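Local coordinates for protein tannase (Fusobacterium nucleatum subsp. nucleatum ATCC 25586, PDB 6YQ4) that probably hydrolyses the ester bonds of gallotannins as an alpha/beta-hydrolase, binds a magnesium ion and provides the bacterium with detoxicant activity against these compounds, at residues 27-32 with 103-108; 181-186 with 418-423; 222-227 with 264-269; 232-237 with 241-246; 451-456 with 466-471. All coordinates share one frame; numbering follows the deposited sequence.

Contact 1: residues 27-32 with 103-108; sequences IKYRAY and YALSKG
L105 meets both I27 and Y29, and its side chain can be followed outward from the last turn of helix 100-106. Its CB lies 4.0 Å from CG2 of I27; with CG1 beside the backbone N (chi1 -51°), CG2 is left anti to it. At the tip, CD1 of L105 reaches over one face of the Y29 phenol: it sits 4.1 Å from the ring centroid, 24° off the normal and displaced toward the rim, a CH-pi contact whose closest carbon is Y29 CG. The other branch of I27 ends in CD1, 3.6 Å from CB of S106. The hydroxyl of S106 turns back into its own helix, where OG donates to the carbonyl O of Y103 at 2.7 Å. Beyond S106 the helix closes in a Schellman motif at G108. Y52 and P54 of the adjoining strand 48-54 also touch L105. This helix end thus packs on strand 26-36, in the antiparallel N-terminal part of the large mixed sheet, through carbon surfaces held by dispersion and the exclusion of water.

Contact 2: residues 181-186 with 418-423; sequences SQDYLP and IKMMNP
K419, near the C-terminal end of helix 415-420, reaches D183 on a 3-10 turn that leads into helix 185-191, a turn that opens with an ST turn, S181 OG accepting from D183 N. The lysine chain is extended and crosses the aspartate at about a right angle, bringing NZ to 3.4 Å from D183 OD2. This is a salt bridge with only a weak hydrogen bond; the same oxygen also bonds to the hydroxyl of Y426, its stronger partner. M420 follows and buries more of the contact than any other residue. Its CG, anti to the carbonyl carbon (chi1 -82°), packs 3.8 Å from D183 CB and lies over a face of the Y184 ring in a CH-pi contact. One atom further on, SD stands 4.5 Å from the centroid of that ring, an oblique Met-aromatic approach, as the two side chains run past each other in opposite directions. I136 and L174, from helices 134-148 and 167-177, also pack on Y184, placing it among helices of the alpha/beta-hydrolase fold. The phenol ends at the M420 backbone: Y184 OH donates to M420 O at 2.7 Å, with a C=O...donor angle of 120° and the donor tilted 23° from the carbonyl plane.

Contact 3: residues 222-227 with 264-269; sequences MYNGVN and ISNKLK
The amide nitrogen of N224 is gripped from two sides by helix 259-279. ND2 gives one N-H to S265 OG at 2.6 Å and another to N266 OD1 at 3.1 Å. Both acceptors lie close to the N224 amide plane, and the second bond is nearly straight, with an N-H...O angle of 170°. ND2 in turn lies in the carbonyl plane of N266, although the two amides are turned 67° against each other. On the aliphatic side, N224 CB touches CD of K269, whose extended chain crosses the asparagine at about a right angle. The carboxamide reaches the helix because CG of N224 is anti to the backbone N (chi1 -174°). Further out, a type II beta turn from Y223 to V226, at the end of helix 212-223, presents N224 at its second position, with G225 next at positive phi. S265 OG has an additional hydrogen-bond partner in E220 OE2, so helix 212-223 itself helps to position the acceptor. With two acceptors in its plane, the N224 amide is fixed in rotation, and the turn is joined to the helix by directional bonds between neutral groups; the nearby E220 carboxylate would probably polarise the serine hydroxyl.

Contact 4: residues 232-237 with 241-246; sequences MEFTRN and QEYNDR
F234 and Y243 have their CA atoms 7.9 Å apart where an irregular, largely extended segment leading out of strand 228-232 folds back against the short helix 240-244. An ST turn, with T235 OG1 accepting from N237 N, begins the return, and D245 is the first residue to leave the helical conformation. The F234 ring fills the angle between the two arms. Its CD1 lies 3.8 Å from Y243 CE1, the rings meeting obliquely with planes at 52°. At the adjoining ring atom, F234 CE1 stands over a face of the R246 guanidinium, 3.3 Å from NH2, while that nitrogen lies at the phenylalanine's edge; the two planes are 68° apart. The bend in R246 at chi2 (-43°) brings NE back to the carbonyl O of Y243 at 3.1 Å, the donor standing above the carbonyl plane. A salt bridge from NH2 to D446 also holds the guanidinium. R246 touches H476 and N244 touches S166, both probably of a Ser-His-Asp triad, so this loop-helix connection between strands 228-232 and 252-256 borders the likely active site.

Contact 5: residues 451-456 with 466-471; sequences IPAILA and VNFAAP
The ring of F468 is the bump that fits a shallow hollow on helix 450-461 formed by P452, A453 and A456. With CG anti to the backbone N (chi1 175°), the phenyl projects from strand 465-469 to the helix. The methyl of A456 sits over one face, offset toward the rim, with CB 4.3 Å from the ring centroid and 25° off the normal, a CH-pi contact, with F468 CG its closest atom. At the far end of the ring, CE1 lies 4.1 Å from P452 CB, while CZ comes 3.9 Å from the backbone N of A453. V466, two residues earlier, adds its CG1 beside the same A456 methyl at 4.1 Å. The axes of the two short segments pass 9.6 Å apart, nearly antiparallel at 160°. This packing closes the beta-alpha-beta unit of strand 435-439, helix 450-461 and strand 465-469, with I306 of helix 298-316 also touching the ring. The meeting groups are almost wholly carbon, so shape and burial hold the helix on this edge strand.

Overall arrangement
From the N terminus, contact 1 closes the first loop, joining strand 26-36 of the large mixed sheet to helix 100-106. Contact 2 closes the longest one, from residues 181-186 to helix 415-420, and within it contact 3 joins the end of helix 212-223 to helix 259-279. Contact 4, a short local closure, lies in turn inside the loop of contact 3. Contact 5 follows in series and packs helix 450-461 on strand 465-469, so contacts 1 and 5 both reach the same sheet. Contacts 1 and 3 stand on opposite sides of the chain's centre, their centres about 48 Å apart. Contacts 2 and 5 touch directly, where P423 CB packs 4.2 Å from L455 CD1.

Contact 1: residues 27-32 with 103-108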
# COMPACT_ATOMS: atom_id res chain seq x y z
N ILE A 27 -8.30 13.40 -25.21
CA ILE A 27 -6.93 13.03 -24.84
C ILE A 27 -6.47 11.95 -25.82
O ILE A 27 -6.97 10.83 -25.80
CB ILE A 27 -6.85 12.54 -23.39
CG1 ILE A 27 -7.51 13.55 -22.45
CG2 ILE A 27 -5.41 12.26 -22.98
CD1 ILE A 27 -7.67 13.05 -21.06
N LYS A 28 -5.55 12.31 -26.71
CA LYS A 28 -4.94 11.37 -27.64
C LYS A 28 -3.58 10.93 -27.09
O LYS A 28 -2.82 11.75 -26.55
CB LYS A 28 -4.78 11.98 -29.03
CG LYS A 28 -6.11 12.29 -29.72
CD LYS A 28 -5.93 12.88 -31.12
CE LYS A 28 -4.99 12.02 -31.97
NZ LYS A 28 -5.34 12.13 -33.43
N TYR A 29 -3.29 9.64 -27.21
CA TYR A 29 -2.05 9.09 -26.68
C TYR A 29 -1.63 7.90 -27.54
O TYR A 29 -2.40 7.38 -28.34
CB TYR A 29 -2.20 8.68 -25.20
CG TYR A 29 -3.29 7.65 -24.97
CD1 TYR A 29 -2.99 6.29 -24.93
CD2 TYR A 29 -4.61 8.04 -24.80
CE1 TYR A 29 -3.98 5.35 -24.72
CE2 TYR A 29 -5.61 7.11 -24.60
CZ TYR A 29 -5.29 5.76 -24.56
OH TYR A 29 -6.28 4.83 -24.37
N ARG A 30 -0.38 7.49 -27.36
CA ARG A 30 0.18 6.32 -28.03
C ARG A 30 0.36 5.21 -27.00
O ARG A 30 1.07 5.40 -26.00
CB ARG A 30 1.51 6.65 -28.69
CG ARG A 30 1.36 7.42 -29.95
CD ARG A 30 2.71 7.64 -30.63
NE ARG A 30 2.56 8.71 -31.61
CZ ARG A 30 3.40 8.92 -32.62
NH1 ARG A 30 3.15 9.91 -33.47
NH2 ARG A 30 4.46 8.13 -32.78
N ALA A 31 -0.24 4.06 -27.27
CA ALA A 31 -0.25 2.95 -26.33
C ALA A 31 0.78 1.91 -26.75
O ALA A 31 0.78 1.45 -27.90
CB ALA A 31 -1.64 2.30 -26.28
N TYR A 32 1.66 1.55 -25.81
CA TYR A 32 2.63 0.46 -25.97
C TYR A 32 2.24 -0.65 -24.99
O TYR A 32 2.66 -0.66 -23.84
CB TYR A 32 4.04 0.95 -25.73
CG TYR A 32 4.40 2.17 -26.55
CD1 TYR A 32 5.21 2.04 -27.68
CD2 TYR A 32 3.94 3.44 -26.19
CE1 TYR A 32 5.56 3.16 -28.44
CE2 TYR A 32 4.28 4.56 -26.97
CZ TYR A 32 5.09 4.41 -28.08
OH TYR A 32 5.42 5.52 -28.83
N TYR A 103 -6.24 10.57 -15.89
CA TYR A 103 -5.90 11.82 -15.23
C TYR A 103 -4.44 12.18 -15.49
O TYR A 103 -4.12 13.32 -15.86
CB TYR A 103 -6.19 11.72 -13.73
CG TYR A 103 -6.54 13.06 -13.12
CD1 TYR A 103 -5.54 14.00 -12.87
CD2 TYR A 103 -7.86 13.39 -12.83
CE1 TYR A 103 -5.85 15.25 -12.35
CE2 TYR A 103 -8.18 14.64 -12.30
CZ TYR A 103 -7.16 15.57 -12.06
OH TYR A 103 -7.45 16.81 -11.54
N ALA A 104 -3.54 11.20 -15.32
CA ALA A 104 -2.12 11.44 -15.53
C ALA A 104 -1.85 11.93 -16.95
O ALA A 104 -1.13 12.92 -17.15
CB ALA A 104 -1.33 10.17 -15.21
N LEU A 105 -2.44 11.27 -17.95
CA LEU A 105 -2.20 11.65 -19.34
C LEU A 105 -2.70 13.07 -19.61
O LEU A 105 -2.05 13.82 -20.36
CB LEU A 105 -2.87 10.67 -20.29
CG LEU A 105 -2.14 9.34 -20.52
CD1 LEU A 105 -3.05 8.41 -21.29
CD2 LEU A 105 -0.81 9.56 -21.27
N SER A 106 -3.83 13.45 -19.03
CA SER A 106 -4.36 14.79 -19.29
C SER A 106 -3.45 15.86 -18.72
O SER A 106 -3.37 16.96 -19.27
CB SER A 106 -5.76 14.94 -18.70
OG SER A 106 -5.69 15.03 -17.29
N LYS A 107 -2.78 15.56 -17.61
CA LYS A 107 -1.82 16.46 -16.99
C LYS A 107 -0.43 16.40 -17.62
O LYS A 107 0.48 17.08 -17.14
CB LYS A 107 -1.73 16.16 -15.48
CG LYS A 107 -2.92 16.66 -14.68
CD LYS A 107 -3.01 18.19 -14.82
CE LYS A 107 -4.42 18.70 -14.60
NZ LYS A 107 -5.00 18.07 -13.39
N GLY A 108 -0.24 15.58 -18.65
CA GLY A 108 1.04 15.55 -19.33
C GLY A 108 2.06 14.56 -18.81
O GLY A 108 3.23 14.65 -19.20

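Contact 2: residues 181-186 with 418-423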
# COMPACT_ATOMS: atom_id res chain seq x y z
N SER A 181 18.35 -2.01 -2.69
CA SER A 181 18.79 -2.92 -1.65
C SER A 181 19.23 -4.23 -2.29
O SER A 181 18.60 -4.74 -3.23
CB SER A 181 17.68 -3.17 -0.63
OG SER A 181 17.89 -4.42 0.00
N GLN A 182 20.33 -4.79 -1.77
CA GLN A 182 20.92 -5.98 -2.36
C GLN A 182 20.06 -7.22 -2.14
O GLN A 182 20.20 -8.19 -2.89
CB GLN A 182 22.31 -6.20 -1.78
CG GLN A 182 23.22 -5.00 -1.91
CD GLN A 182 24.29 -5.20 -2.96
OE1 GLN A 182 24.13 -4.79 -4.12
NE2 GLN A 182 25.39 -5.84 -2.57
N ASP A 183 19.19 -7.21 -1.13
CA ASP A 183 18.34 -8.36 -0.83
C ASP A 183 17.54 -8.85 -2.03
O ASP A 183 17.24 -10.05 -2.14
CB ASP A 183 17.36 -7.99 0.28
CG ASP A 183 18.05 -7.49 1.52
OD1 ASP A 183 19.30 -7.33 1.49
OD2 ASP A 183 17.35 -7.28 2.53
N TYR A 184 17.15 -7.93 -2.91
CA TYR A 184 16.28 -8.25 -4.03
C TYR A 184 17.02 -8.72 -5.27
O TYR A 184 16.41 -9.34 -6.15
CB TYR A 184 15.44 -7.02 -4.35
CG TYR A 184 14.66 -6.50 -3.17
CD1 TYR A 184 13.41 -6.99 -2.88
CD2 TYR A 184 15.19 -5.52 -2.34
CE1 TYR A 184 12.69 -6.52 -1.79
CE2 TYR A 184 14.48 -5.05 -1.25
CZ TYR A 184 13.24 -5.54 -0.99
OH TYR A 184 12.53 -5.07 0.10
N LEU A 185 18.33 -8.47 -5.35
CA LEU A 185 19.09 -8.77 -6.57
C LEU A 185 19.07 -10.25 -6.95
O LEU A 185 18.85 -10.54 -8.13
CB LEU A 185 20.53 -8.27 -6.43
CG LEU A 185 20.78 -6.88 -5.86
CD1 LEU A 185 22.26 -6.55 -6.03
CD2 LEU A 185 19.91 -5.83 -6.54
N PRO A 186 19.29 -11.22 -6.04
CA PRO A 186 19.22 -12.63 -6.48
C PRO A 186 17.89 -13.00 -7.12
O PRO A 186 17.85 -13.88 -7.99
CB PRO A 186 19.47 -13.43 -5.19
CG PRO A 186 20.26 -12.49 -4.30
CD PRO A 186 19.68 -11.11 -4.62
N ILE A 418 10.20 -12.01 5.39
CA ILE A 418 9.41 -11.07 6.18
C ILE A 418 10.04 -9.68 6.10
O ILE A 418 9.33 -8.68 5.91
CB ILE A 418 9.29 -11.56 7.64
CG1 ILE A 418 8.65 -12.95 7.67
CG2 ILE A 418 8.48 -10.59 8.46
CD1 ILE A 418 8.43 -13.52 9.06
N LYS A 419 11.37 -9.61 6.19
CA LYS A 419 12.07 -8.33 6.11
C LYS A 419 11.82 -7.65 4.77
O LYS A 419 11.44 -6.47 4.72
CB LYS A 419 13.56 -8.52 6.31
CG LYS A 419 14.30 -7.20 6.24
CD LYS A 419 15.82 -7.37 6.05
CE LYS A 419 16.43 -6.06 5.53
NZ LYS A 419 17.89 -6.03 5.60
N MET A 420 12.01 -8.39 3.67
CA MET A 420 11.91 -7.80 2.33
C MET A 420 10.53 -7.25 2.01
O MET A 420 10.40 -6.53 1.01
CB MET A 420 12.27 -8.83 1.27
CG MET A 420 13.77 -8.97 1.05
SD MET A 420 14.10 -10.16 -0.26
CE MET A 420 14.24 -11.62 0.74
N MET A 421 9.50 -7.58 2.80
CA MET A 421 8.16 -7.05 2.56
C MET A 421 7.85 -5.84 3.42
O MET A 421 6.76 -5.28 3.28
CB MET A 421 7.08 -8.12 2.80
CG MET A 421 7.16 -9.34 1.90
SD MET A 421 7.14 -8.88 0.16
CE MET A 421 5.69 -7.79 0.04
N ASN A 422 8.77 -5.44 4.30
CA ASN A 422 8.47 -4.41 5.30
C ASN A 422 9.32 -3.15 5.13
O ASN A 422 10.52 -3.17 5.44
CB ASN A 422 8.66 -4.96 6.71
CG ASN A 422 8.16 -4.00 7.77
OD1 ASN A 422 7.65 -2.92 7.45
ND2 ASN A 422 8.27 -4.38 9.03
N PRO A 423 8.74 -2.04 4.66
CA PRO A 423 9.53 -0.81 4.49
C PRO A 423 10.23 -0.35 5.76
O PRO A 423 11.26 0.34 5.65
CB PRO A 423 8.49 0.22 4.04
CG PRO A 423 7.37 -0.47 3.61
CD PRO A 423 7.34 -1.84 4.27

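Contact 3: residues 222-227 with 264-269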
# COMPACT_ATOMS: atom_id res chain seq x y z
N MET A 222 -5.40 -0.62 19.32
CA MET A 222 -6.52 0.24 18.94
C MET A 222 -7.89 -0.34 19.35
O MET A 222 -8.70 0.36 19.96
CB MET A 222 -6.48 0.49 17.44
CG MET A 222 -7.18 1.77 17.04
SD MET A 222 -6.40 2.64 15.68
CE MET A 222 -4.80 2.83 16.40
N TYR A 223 -8.17 -1.60 19.03
CA TYR A 223 -9.55 -2.07 19.03
C TYR A 223 -9.88 -3.08 20.13
O TYR A 223 -10.94 -3.71 20.09
CB TYR A 223 -9.89 -2.64 17.65
CG TYR A 223 -9.94 -1.57 16.61
CD1 TYR A 223 -8.97 -1.48 15.63
CD2 TYR A 223 -10.95 -0.59 16.63
CE1 TYR A 223 -8.99 -0.46 14.68
CE2 TYR A 223 -10.96 0.45 15.69
CZ TYR A 223 -9.98 0.49 14.72
OH TYR A 223 -9.98 1.49 13.78
N ASN A 224 -9.02 -3.23 21.13
CA ASN A 224 -9.36 -4.05 22.28
C ASN A 224 -10.62 -3.52 22.95
O ASN A 224 -10.79 -2.31 23.15
CB ASN A 224 -8.20 -4.05 23.28
CG ASN A 224 -8.43 -4.99 24.43
OD1 ASN A 224 -8.58 -4.56 25.57
ND2 ASN A 224 -8.45 -6.28 24.15
N GLY A 225 -11.52 -4.43 23.30
CA GLY A 225 -12.77 -4.08 23.93
C GLY A 225 -13.94 -3.94 22.99
O GLY A 225 -15.09 -3.96 23.44
N VAL A 226 -13.68 -3.79 21.69
CA VAL A 226 -14.73 -3.78 20.68
C VAL A 226 -14.97 -5.24 20.30
O VAL A 226 -14.23 -5.81 19.50
CB VAL A 226 -14.35 -2.92 19.47
CG1 VAL A 226 -15.55 -2.73 18.52
CG2 VAL A 226 -13.79 -1.57 19.94
N ASN A 227 -15.98 -5.85 20.90
CA ASN A 227 -16.15 -7.30 20.87
C ASN A 227 -17.23 -7.77 19.90
O ASN A 227 -17.52 -8.97 19.85
CB ASN A 227 -16.43 -7.82 22.27
CG ASN A 227 -15.24 -7.65 23.19
OD1 ASN A 227 -14.08 -7.66 22.75
ND2 ASN A 227 -15.50 -7.48 24.48
N ILE A 264 -7.02 -13.47 23.38
CA ILE A 264 -5.96 -13.22 22.40
C ILE A 264 -5.79 -11.72 22.17
O ILE A 264 -4.67 -11.20 22.10
CB ILE A 264 -6.25 -13.98 21.09
CG1 ILE A 264 -6.06 -15.48 21.28
CG2 ILE A 264 -5.39 -13.48 19.96
CD1 ILE A 264 -6.81 -16.30 20.27
N SER A 265 -6.91 -11.00 22.06
CA SER A 265 -6.83 -9.57 21.87
C SER A 265 -6.25 -8.88 23.11
O SER A 265 -5.43 -7.97 22.98
CB SER A 265 -8.21 -9.03 21.51
OG SER A 265 -8.38 -7.69 21.94
N ASN A 266 -6.61 -9.33 24.31
CA ASN A 266 -5.95 -8.83 25.52
C ASN A 266 -4.43 -9.00 25.42
O ASN A 266 -3.67 -8.04 25.66
CB ASN A 266 -6.48 -9.55 26.76
CG ASN A 266 -7.92 -9.20 27.08
OD1 ASN A 266 -8.50 -8.29 26.48
ND2 ASN A 266 -8.51 -9.89 28.04
N LYS A 267 -3.97 -10.20 25.06
CA LYS A 267 -2.54 -10.46 25.03
C LYS A 267 -1.85 -9.67 23.93
O LYS A 267 -0.76 -9.11 24.14
CB LYS A 267 -2.29 -11.96 24.87
CG LYS A 267 -0.87 -12.47 25.18
CD LYS A 267 -0.31 -12.01 26.53
CE LYS A 267 -0.83 -12.82 27.70
NZ LYS A 267 -0.46 -12.17 29.00
N LEU A 268 -2.47 -9.57 22.75
CA LEU A 268 -1.87 -8.83 21.65
C LEU A 268 -1.71 -7.35 21.97
O LEU A 268 -0.70 -6.73 21.60
CB LEU A 268 -2.71 -8.98 20.38
CG LEU A 268 -2.49 -10.27 19.62
CD1 LEU A 268 -3.58 -10.48 18.55
CD2 LEU A 268 -1.10 -10.28 19.04
N LYS A 269 -2.71 -6.75 22.64
CA LYS A 269 -2.60 -5.34 23.02
C LYS A 269 -1.38 -5.11 23.89
O LYS A 269 -0.57 -4.22 23.63
CB LYS A 269 -3.85 -4.89 23.77
CG LYS A 269 -3.79 -3.41 24.11
CD LYS A 269 -4.87 -2.99 25.08
CE LYS A 269 -5.01 -1.48 25.12
NZ LYS A 269 -6.05 -0.99 26.11

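Contact 4: residues 232-237 with 241-246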
# COMPACT_ATOMS: atom_id res chain seq x y z
N MET A 232 -16.80 -7.41 5.33
CA MET A 232 -17.08 -8.19 4.15
C MET A 232 -16.26 -9.46 4.22
O MET A 232 -15.14 -9.47 4.74
CB MET A 232 -16.81 -7.39 2.88
CG MET A 232 -17.93 -6.38 2.63
SD MET A 232 -17.56 -4.93 1.62
CE MET A 232 -19.24 -4.37 1.26
N GLU A 233 -16.84 -10.56 3.76
CA GLU A 233 -16.16 -11.84 3.75
C GLU A 233 -15.21 -11.87 2.56
O GLU A 233 -15.64 -11.77 1.41
CB GLU A 233 -17.17 -12.98 3.69
CG GLU A 233 -16.63 -14.31 3.20
CD GLU A 233 -17.75 -15.24 2.76
OE1 GLU A 233 -17.87 -15.53 1.55
OE2 GLU A 233 -18.54 -15.65 3.64
N PHE A 234 -13.92 -11.96 2.83
CA PHE A 234 -12.91 -12.20 1.82
C PHE A 234 -12.39 -13.63 1.99
O PHE A 234 -12.31 -14.13 3.12
CB PHE A 234 -11.77 -11.17 1.91
CG PHE A 234 -12.22 -9.75 1.62
CD1 PHE A 234 -11.62 -8.67 2.25
CD2 PHE A 234 -13.27 -9.50 0.74
CE1 PHE A 234 -12.04 -7.36 1.98
CE2 PHE A 234 -13.71 -8.20 0.46
CZ PHE A 234 -13.09 -7.13 1.09
N THR A 235 -12.11 -14.29 0.89
CA THR A 235 -11.61 -15.66 0.87
C THR A 235 -10.22 -15.70 0.25
O THR A 235 -9.67 -14.68 -0.22
CB THR A 235 -12.55 -16.60 0.09
OG1 THR A 235 -12.36 -16.42 -1.31
CG2 THR A 235 -14.01 -16.31 0.43
N ARG A 236 -9.67 -16.92 0.22
CA ARG A 236 -8.36 -17.13 -0.38
C ARG A 236 -8.31 -16.56 -1.79
O ARG A 236 -7.27 -16.05 -2.23
CB ARG A 236 -8.01 -18.63 -0.40
CG ARG A 236 -6.79 -18.96 -1.26
CD ARG A 236 -6.45 -20.43 -1.23
NE ARG A 236 -5.13 -20.73 -1.80
CZ ARG A 236 -4.89 -20.84 -3.11
NH1 ARG A 236 -5.87 -20.65 -3.99
NH2 ARG A 236 -3.67 -21.14 -3.54
N ASN A 237 -9.45 -16.58 -2.48
CA ASN A 237 -9.52 -16.38 -3.92
C ASN A 237 -10.16 -15.06 -4.31
O ASN A 237 -10.50 -14.87 -5.49
CB ASN A 237 -10.25 -17.56 -4.53
CG ASN A 237 -9.62 -18.89 -4.13
OD1 ASN A 237 -8.49 -19.19 -4.55
ND2 ASN A 237 -10.31 -19.66 -3.29
N GLN A 241 -9.23 -6.36 -7.33
CA GLN A 241 -10.24 -5.31 -7.41
C GLN A 241 -11.22 -5.36 -6.24
O GLN A 241 -11.60 -4.32 -5.70
CB GLN A 241 -10.98 -5.43 -8.74
CG GLN A 241 -10.09 -5.80 -9.96
CD GLN A 241 -9.62 -7.26 -10.00
OE1 GLN A 241 -8.42 -7.55 -9.93
NE2 GLN A 241 -10.56 -8.19 -10.11
N GLU A 242 -11.63 -6.56 -5.81
CA GLU A 242 -12.58 -6.64 -4.71
C GLU A 242 -11.96 -6.30 -3.37
O GLU A 242 -12.70 -6.06 -2.42
CB GLU A 242 -13.21 -8.02 -4.60
CG GLU A 242 -13.53 -8.68 -5.92
CD GLU A 242 -14.07 -10.09 -5.73
OE1 GLU A 242 -14.55 -10.39 -4.62
OE2 GLU A 242 -14.02 -10.89 -6.68
N TYR A 243 -10.64 -6.33 -3.25
CA TYR A 243 -10.04 -5.89 -1.99
C TYR A 243 -10.01 -4.37 -1.89
O TYR A 243 -10.10 -3.82 -0.78
CB TYR A 243 -8.62 -6.40 -1.88
CG TYR A 243 -8.46 -7.79 -1.37
CD1 TYR A 243 -8.48 -8.03 -0.01
CD2 TYR A 243 -8.22 -8.84 -2.24
CE1 TYR A 243 -8.31 -9.29 0.47
CE2 TYR A 243 -8.04 -10.09 -1.77
CZ TYR A 243 -8.09 -10.32 -0.42
OH TYR A 243 -7.91 -11.58 0.05
N ASN A 244 -9.85 -3.70 -3.03
CA ASN A 244 -9.53 -2.29 -3.17
C ASN A 244 -10.73 -1.41 -3.49
O ASN A 244 -10.73 -0.23 -3.13
CB ASN A 244 -8.47 -2.11 -4.27
CG ASN A 244 -7.09 -2.58 -3.83
OD1 ASN A 244 -6.91 -3.08 -2.72
ND2 ASN A 244 -6.13 -2.43 -4.71
N ASP A 245 -11.74 -1.94 -4.16
CA ASP A 245 -12.92 -1.17 -4.54
C ASP A 245 -14.10 -1.57 -3.65
O ASP A 245 -14.88 -2.46 -3.99
CB ASP A 245 -13.26 -1.39 -6.00
CG ASP A 245 -14.36 -0.48 -6.49
OD1 ASP A 245 -14.44 -0.25 -7.72
OD2 ASP A 245 -15.12 0.03 -5.63
N ARG A 246 -14.22 -0.89 -2.49
CA ARG A 246 -15.29 -1.14 -1.52
C ARG A 246 -16.68 -0.66 -2.01
O ARG A 246 -17.63 -0.68 -1.21
CB ARG A 246 -14.96 -0.49 -0.17
CG ARG A 246 -13.82 -1.16 0.56
CD ARG A 246 -13.96 -2.69 0.49
NE ARG A 246 -12.72 -3.35 0.88
CZ ARG A 246 -12.32 -3.55 2.13
NH1 ARG A 246 -13.06 -3.14 3.16
NH2 ARG A 246 -11.16 -4.15 2.35

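Contact 5: residues 451-456 with 466-471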
# COMPACT_ATOMS: atom_id res chain seq x y z
N ILE A 451 -0.50 2.09 12.10
CA ILE A 451 0.49 1.48 11.21
C ILE A 451 0.94 2.48 10.15
O ILE A 451 2.15 2.70 10.01
CB ILE A 451 -0.04 0.18 10.56
CG1 ILE A 451 -0.12 -0.96 11.57
CG2 ILE A 451 0.89 -0.24 9.40
CD1 ILE A 451 1.26 -1.61 11.84
N PRO A 452 0.03 3.09 9.37
CA PRO A 452 0.49 4.16 8.47
C PRO A 452 1.08 5.35 9.22
O PRO A 452 2.05 5.95 8.72
CB PRO A 452 -0.77 4.55 7.67
CG PRO A 452 -1.95 4.06 8.49
CD PRO A 452 -1.41 2.82 9.20
N ALA A 453 0.54 5.71 10.39
CA ALA A 453 1.15 6.77 11.21
C ALA A 453 2.60 6.45 11.55
O ALA A 453 3.48 7.32 11.45
CB ALA A 453 0.37 6.98 12.52
N ILE A 454 2.87 5.20 11.97
CA ILE A 454 4.25 4.79 12.28
C ILE A 454 5.14 4.88 11.04
O ILE A 454 6.30 5.30 11.12
CB ILE A 454 4.27 3.38 12.88
CG1 ILE A 454 3.86 3.42 14.36
CG2 ILE A 454 5.63 2.71 12.67
CD1 ILE A 454 3.53 2.01 14.86
N LEU A 455 4.62 4.50 9.87
CA LEU A 455 5.41 4.68 8.65
C LEU A 455 5.72 6.16 8.42
O LEU A 455 6.87 6.54 8.17
CB LEU A 455 4.65 4.12 7.45
CG LEU A 455 5.25 4.26 6.06
CD1 LEU A 455 6.41 3.32 5.90
CD2 LEU A 455 4.18 3.94 5.03
N ALA A 456 4.69 7.00 8.52
CA ALA A 456 4.86 8.44 8.36
C ALA A 456 5.86 9.00 9.36
O ALA A 456 6.69 9.85 9.01
CB ALA A 456 3.49 9.12 8.46
N VAL A 466 6.99 14.36 3.91
CA VAL A 466 5.87 13.45 4.08
C VAL A 466 4.56 14.23 4.14
O VAL A 466 4.42 15.13 4.96
CB VAL A 466 6.04 12.61 5.36
CG1 VAL A 466 4.77 11.84 5.66
CG2 VAL A 466 7.24 11.67 5.23
N ASN A 467 3.59 13.84 3.30
CA ASN A 467 2.25 14.43 3.30
C ASN A 467 1.26 13.34 3.73
O ASN A 467 0.87 12.49 2.92
CB ASN A 467 1.91 15.00 1.92
CG ASN A 467 0.59 15.75 1.90
OD1 ASN A 467 -0.43 15.27 2.37
ND2 ASN A 467 0.60 16.93 1.31
N PHE A 468 0.83 13.39 5.00
CA PHE A 468 0.03 12.37 5.67
C PHE A 468 -1.23 12.99 6.25
O PHE A 468 -1.18 14.07 6.83
CB PHE A 468 0.81 11.69 6.79
CG PHE A 468 -0.00 10.69 7.60
CD1 PHE A 468 -0.58 9.59 7.01
CD2 PHE A 468 -0.13 10.83 8.97
CE1 PHE A 468 -1.31 8.66 7.76
CE2 PHE A 468 -0.86 9.89 9.73
CZ PHE A 468 -1.45 8.81 9.12
N ALA A 469 -2.33 12.26 6.11
CA ALA A 469 -3.68 12.75 6.37
C ALA A 469 -4.60 11.54 6.52
O ALA A 469 -4.44 10.53 5.83
CB ALA A 469 -4.18 13.64 5.22
N ALA A 470 -5.57 11.67 7.42
CA ALA A 470 -6.64 10.68 7.59
C ALA A 470 -7.94 11.36 7.19
O ALA A 470 -8.61 12.00 8.01
CB ALA A 470 -6.71 10.17 9.03
N PRO A 471 -8.33 11.26 5.92
CA PRO A 471 -9.53 11.97 5.45
C PRO A 471 -10.79 11.48 6.16
O PRO A 471 -11.04 10.27 6.26
CB PRO A 471 -9.56 11.65 3.95
CG PRO A 471 -8.17 11.18 3.62
CD PRO A 471 -7.66 10.52 4.84